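Local atomic coordinates of putative nucleoprotein (Infectious salmon anemia virus, PDB entry 4EWC), a protein that encapsidates the negative-strand viral RNA, shielding it from nucleases and forming the ribonucleoprotein that serves as template for transcription and replication. Residues F412-R424 / L492-E504. Sequence-based numbering, arbitrary orientation.
Sequences FMKNGEDACKICR and LRLSNVRYEARPE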
loop_
_atom_site.group_PDB
_atom_site.type_symbol
_atom_site.label_atom_id
_atom_site.label_comp_id
_atom_site.label_asym_id
_atom_site.label_seq_id
_atom_site.Cartn_x
_atom_site.Cartn_y
_atom_site.Cartn_z
ATOM N N PHE A 412 13.352 -22.971 -10.085
ATOM C CA PHE A 412 12.324 -22.434 -9.183
ATOM C C PHE A 412 12.929 -21.854 -7.914
ATOM O O PHE A 412 12.197 -21.421 -7.036
ATOM C CB PHE A 412 11.325 -23.519 -8.809
ATOM C CG PHE A 412 10.592 -24.111 -9.988
ATOM C CD1 PHE A 412 9.931 -23.295 -10.903
ATOM C CD2 PHE A 412 10.555 -25.489 -10.175
ATOM C CE1 PHE A 412 9.240 -23.851 -11.974
ATOM C CE2 PHE A 412 9.876 -26.040 -11.231
ATOM C CZ PHE A 412 9.211 -25.226 -12.135
HETATM N N MSE A 413 14.262 -21.880 -7.822
HETATM C CA MSE A 413 14.986 -21.374 -6.661
HETATM C C MSE A 413 15.371 -19.898 -6.792
HETATM O O MSE A 413 15.187 -19.133 -5.852
HETATM C CB MSE A 413 16.257 -22.190 -6.405
HETATM C CG MSE A 413 16.066 -23.679 -6.148
HETATM SE SE MSE A 413 14.999 -24.203 -4.589
HETATM C CE MSE A 413 16.084 -23.467 -3.147
ATOM N N LYS A 414 15.907 -19.511 -7.951
ATOM C CA LYS A 414 16.440 -18.153 -8.142
ATOM C C LYS A 414 15.379 -17.044 -8.090
ATOM O O LYS A 414 15.643 -15.962 -7.580
ATOM C CB LYS A 414 17.242 -18.030 -9.445
ATOM C CG LYS A 414 16.387 -18.132 -10.728
ATOM C CD LYS A 414 17.160 -17.765 -12.003
ATOM C CE LYS A 414 16.509 -18.364 -13.258
ATOM N NZ LYS A 414 15.201 -17.727 -13.659
ATOM N N ASN A 415 14.200 -17.314 -8.636
ATOM C CA ASN A 415 13.094 -16.369 -8.631
ATOM C C ASN A 415 11.812 -17.034 -9.133
ATOM O O ASN A 415 11.759 -18.253 -9.274
ATOM C CB ASN A 415 13.420 -15.100 -9.423
ATOM C CG ASN A 415 13.831 -15.385 -10.865
ATOM O OD1 ASN A 415 13.193 -16.177 -11.571
ATOM N ND2 ASN A 415 14.893 -14.725 -11.312
ATOM N N GLY A 416 10.784 -16.239 -9.404
ATOM C CA GLY A 416 9.504 -16.785 -9.820
ATOM C C GLY A 416 9.207 -16.778 -11.311
ATOM O O GLY A 416 8.064 -17.011 -11.698
ATOM N N GLU A 417 10.223 -16.525 -12.135
ATOM C CA GLU A 417 10.037 -16.446 -13.594
ATOM C C GLU A 417 9.405 -17.693 -14.220
ATOM O O GLU A 417 8.419 -17.603 -14.928
ATOM C CB GLU A 417 11.345 -16.140 -14.320
ATOM C CG GLU A 417 11.181 -16.010 -15.817
ATOM C CD GLU A 417 12.447 -15.523 -16.512
ATOM O OE1 GLU A 417 13.223 -16.368 -16.997
ATOM O OE2 GLU A 417 12.659 -14.296 -16.581
ATOM N N ASP A 418 9.987 -18.849 -13.964
ATOM C CA ASP A 418 9.464 -20.063 -14.517
ATOM C C ASP A 418 8.108 -20.364 -13.928
ATOM O O ASP A 418 7.214 -20.840 -14.629
ATOM C CB ASP A 418 10.444 -21.227 -14.328
ATOM C CG ASP A 418 11.767 -20.987 -15.037
ATOM O OD1 ASP A 418 11.798 -20.192 -16.003
ATOM O OD2 ASP A 418 12.786 -21.581 -14.629
ATOM N N ALA A 419 7.927 -20.077 -12.652
ATOM C CA ALA A 419 6.595 -20.225 -12.052
ATOM C C ALA A 419 5.569 -19.354 -12.770
ATOM O O ALA A 419 4.473 -19.813 -13.039
ATOM C CB ALA A 419 6.612 -19.933 -10.568
ATOM N N CYS A 420 5.915 -18.112 -13.095
ATOM C CA CYS A 420 4.955 -17.273 -13.808
ATOM C C CYS A 420 4.684 -17.773 -15.254
ATOM O O CYS A 420 3.554 -17.684 -15.749
ATOM C CB CYS A 420 5.350 -15.800 -13.783
ATOM S SG CYS A 420 5.428 -15.047 -12.107
ATOM N N LYS A 421 5.706 -18.311 -15.915
ATOM C CA LYS A 421 5.545 -18.870 -17.251
ATOM C C LYS A 421 4.549 -19.998 -17.258
ATOM O O LYS A 421 3.748 -20.118 -18.184
ATOM C CB LYS A 421 6.858 -19.391 -17.798
ATOM C CG LYS A 421 7.761 -18.322 -18.372
ATOM C CD LYS A 421 9.069 -18.946 -18.803
ATOM C CE LYS A 421 10.139 -17.907 -19.092
ATOM N NZ LYS A 421 11.426 -18.594 -19.407
ATOM N N ILE A 422 4.590 -20.835 -16.227
ATOM C CA ILE A 422 3.618 -21.919 -16.124
ATOM C C ILE A 422 2.231 -21.356 -15.823
ATOM O O ILE A 422 1.228 -21.807 -16.393
ATOM C CB ILE A 422 4.037 -22.955 -15.072
ATOM C CG1 ILE A 422 5.228 -23.751 -15.591
ATOM C CG2 ILE A 422 2.875 -23.900 -14.728
ATOM C CD1 ILE A 422 5.832 -24.649 -14.567
ATOM N N CYS A 423 2.193 -20.353 -14.944
ATOM C CA CYS A 423 0.950 -19.674 -14.588
ATOM C C CYS A 423 0.230 -19.124 -15.802
ATOM O O CYS A 423 -0.951 -19.400 -15.994
ATOM C CB CYS A 423 1.208 -18.524 -13.612
ATOM S SG CYS A 423 1.505 -19.006 -11.885
ATOM N N ARG A 424 0.929 -18.326 -16.601
ATOM C CA ARG A 424 0.318 -17.749 -17.791
ATOM C C ARG A 424 -0.163 -18.834 -18.765
ATOM O O ARG A 424 -1.224 -18.697 -19.385
ATOM C CB ARG A 424 1.273 -16.775 -18.482
ATOM C CG ARG A 424 1.723 -15.628 -17.605
ATOM C CD ARG A 424 2.557 -14.608 -18.358
ATOM N NE ARG A 424 3.233 -13.724 -17.425
ATOM C CZ ARG A 424 4.456 -13.942 -16.949
ATOM N NH1 ARG A 424 5.147 -15.009 -17.335
ATOM N NH2 ARG A 424 4.998 -13.082 -16.088
ATOM N N LEU A 492 -9.531 -19.511 -13.120
ATOM C CA LEU A 492 -8.562 -18.736 -12.366
ATOM C C LEU A 492 -7.453 -18.290 -13.302
ATOM O O LEU A 492 -6.375 -18.875 -13.321
ATOM C CB LEU A 492 -7.987 -19.572 -11.224
ATOM C CG LEU A 492 -7.146 -18.875 -10.152
ATOM C CD1 LEU A 492 -7.204 -17.362 -10.266
ATOM C CD2 LEU A 492 -7.572 -19.328 -8.766
ATOM N N ARG A 493 -7.732 -17.257 -14.089
ATOM C CA ARG A 493 -6.770 -16.744 -15.052
ATOM C C ARG A 493 -5.592 -16.105 -14.335
ATOM O O ARG A 493 -5.770 -15.369 -13.370
ATOM C CB ARG A 493 -7.435 -15.735 -15.988
ATOM N N LEU A 494 -4.386 -16.393 -14.812
ATOM C CA LEU A 494 -3.186 -15.920 -14.150
ATOM C C LEU A 494 -2.186 -15.350 -15.136
ATOM O O LEU A 494 -0.976 -15.449 -14.939
ATOM C CB LEU A 494 -2.512 -17.050 -13.374
ATOM C CG LEU A 494 -3.173 -17.631 -12.131
ATOM C CD1 LEU A 494 -2.332 -18.779 -11.557
ATOM C CD2 LEU A 494 -3.375 -16.540 -11.079
ATOM N N SER A 495 -2.678 -14.754 -16.208
ATOM C CA SER A 495 -1.825 -13.870 -16.987
ATOM C C SER A 495 -1.692 -12.618 -16.133
ATOM O O SER A 495 -2.370 -12.486 -15.107
ATOM C CB SER A 495 -2.445 -13.561 -18.349
ATOM O OG SER A 495 -3.849 -13.376 -18.272
ATOM N N ASN A 496 -0.805 -11.714 -16.511
ATOM C CA ASN A 496 -0.544 -10.531 -15.686
ATOM C C ASN A 496 0.041 -10.836 -14.302
ATOM O O ASN A 496 0.345 -9.915 -13.535
ATOM C CB ASN A 496 -1.790 -9.639 -15.571
ATOM C CG ASN A 496 -2.487 -9.460 -16.907
ATOM O OD1 ASN A 496 -1.881 -9.663 -17.968
ATOM N ND2 ASN A 496 -3.761 -9.086 -16.867
ATOM N N VAL A 497 0.210 -12.118 -13.991
ATOM C CA VAL A 497 0.954 -12.533 -12.802
ATOM C C VAL A 497 2.385 -11.954 -12.870
ATOM O O VAL A 497 2.849 -11.582 -13.936
ATOM C CB VAL A 497 0.991 -14.071 -12.707
ATOM C CG1 VAL A 497 2.061 -14.622 -13.620
ATOM C CG2 VAL A 497 1.215 -14.541 -11.290
ATOM N N ARG A 498 3.065 -11.847 -11.731
ATOM C CA ARG A 498 4.397 -11.227 -11.667
ATOM C C ARG A 498 5.282 -11.777 -10.561
ATOM O O ARG A 498 4.792 -12.288 -9.562
ATOM C CB ARG A 498 4.279 -9.720 -11.474
ATOM C CG ARG A 498 4.149 -8.926 -12.750
ATOM C CD ARG A 498 4.139 -7.471 -12.420
ATOM N NE ARG A 498 4.729 -6.671 -13.480
ATOM C CZ ARG A 498 4.828 -5.346 -13.447
ATOM N NH1 ARG A 498 4.352 -4.665 -12.393
ATOM N NH2 ARG A 498 5.400 -4.706 -14.475
ATOM N N TYR A 499 6.593 -11.650 -10.725
ATOM C CA TYR A 499 7.522 -12.083 -9.675
ATOM C C TYR A 499 8.468 -10.953 -9.286
ATOM O O TYR A 499 8.754 -10.073 -10.089
ATOM C CB TYR A 499 8.293 -13.359 -10.098
ATOM C CG TYR A 499 9.349 -13.131 -11.151
ATOM C CD1 TYR A 499 10.637 -12.794 -10.785
ATOM C CD2 TYR A 499 9.056 -13.243 -12.507
ATOM C CE1 TYR A 499 11.604 -12.565 -11.716
ATOM C CE2 TYR A 499 10.026 -13.019 -13.464
ATOM C CZ TYR A 499 11.307 -12.679 -13.058
ATOM O OH TYR A 499 12.309 -12.447 -13.974
ATOM N N GLU A 500 8.930 -10.965 -8.043
ATOM C CA GLU A 500 9.862 -9.937 -7.572
ATOM C C GLU A 500 11.296 -10.211 -8.051
ATOM O O GLU A 500 11.810 -11.322 -7.891
ATOM C CB GLU A 500 9.836 -9.831 -6.038
ATOM C CG GLU A 500 10.958 -8.966 -5.453
ATOM C CD GLU A 500 10.849 -8.756 -3.938
ATOM O OE1 GLU A 500 10.424 -9.672 -3.205
ATOM O OE2 GLU A 500 11.191 -7.658 -3.464
ATOM N N ALA A 501 11.923 -9.200 -8.646
ATOM C CA ALA A 501 13.319 -9.312 -9.030
ATOM C C ALA A 501 14.124 -9.482 -7.763
ATOM O O ALA A 501 13.846 -8.844 -6.764
ATOM C CB ALA A 501 13.792 -8.082 -9.787
ATOM N N ARG A 502 15.102 -10.367 -7.803
ATOM C CA ARG A 502 15.988 -10.546 -6.691
ATOM C C ARG A 502 16.967 -9.375 -6.699
ATOM O O ARG A 502 17.609 -9.110 -7.704
ATOM C CB ARG A 502 16.701 -11.890 -6.824
ATOM C CG ARG A 502 17.361 -12.342 -5.554
ATOM C CD ARG A 502 18.134 -13.611 -5.775
ATOM N NE ARG A 502 17.293 -14.801 -5.792
ATOM C CZ ARG A 502 16.818 -15.406 -4.705
ATOM N NH1 ARG A 502 17.070 -14.925 -3.489
ATOM N NH2 ARG A 502 16.083 -16.498 -4.831
ATOM N N PRO A 503 17.064 -8.649 -5.580
ATOM C CA PRO A 503 17.927 -7.458 -5.534
ATOM C C PRO A 503 19.422 -7.807 -5.449
ATOM O O PRO A 503 19.764 -8.811 -4.815
ATOM C CB PRO A 503 17.481 -6.752 -4.257
ATOM C CG PRO A 503 16.915 -7.842 -3.385
ATOM C CD PRO A 503 16.352 -8.896 -4.309
ATOM N N GLU A 504 20.292 -7.011 -6.079
ATOM C CA GLU A 504 21.741 -7.219 -5.947
ATOM C C GLU A 504 22.523 -5.916 -5.750
ATOM O O GLU A 504 23.700 -5.823 -6.125
ATOM C CB GLU A 504 22.297 -7.988 -7.142
HETATM O O HOH W 1 16.207 -11.805 -10.268
HETATM O O HOH W 2 10.542 -13.731 -7.718
#
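The ring of Tyr499 lies over the start of helix 417-425. Its face rests on the backbone at Glu417, with CE2 3.4 Å from Glu417 CA. The Glu417 side chain runs alongside the ring in the same direction. Near the ring plane, Cys420 SG makes a sulfur-aromatic contact at the edge, 5.3 Å from the centroid. Gly416, the N-cap residue, lets Tyr499 CB come within 3.6 Å of Gly416 CA. Asn415 OD1 accepts from Glu417 N (3.0 Å) in an Asx turn, while Asn415 CG meets Tyr499 CE1.

Apolar contacts continue along the helix. Val497 CG1 stands between its backbone N and carbonyl carbon (chi1 80°), where it touches Cys420 CB at 3.5 Å and packs over one face of the Arg424 guanidinium. Leu494 CD1 meets Cys423 SG.

Polar bonds hold the loop before the helix and, weakly, the Arg424 end of the helix segment. Arg502 bends at chi3 (-79°) and grips Lys414 O side-on: NE donates at 2.7 Å onto a lone pair, and NH2 at 2.8 Å from above the carbonyl plane. Arg424 NH2 bonds weakly to Val497 O. One water links Gly416 N to Glu500 O.

The contact lies within the C-terminal orthomyxovirus nucleoprotein region. Phe522 of the second subunit packs on Arg502. Within this chain, strand 499-500 is the outer strand of an antiparallel sheet, next to strand 568-574, and Met449 of helix 438-449 packs on Cys423.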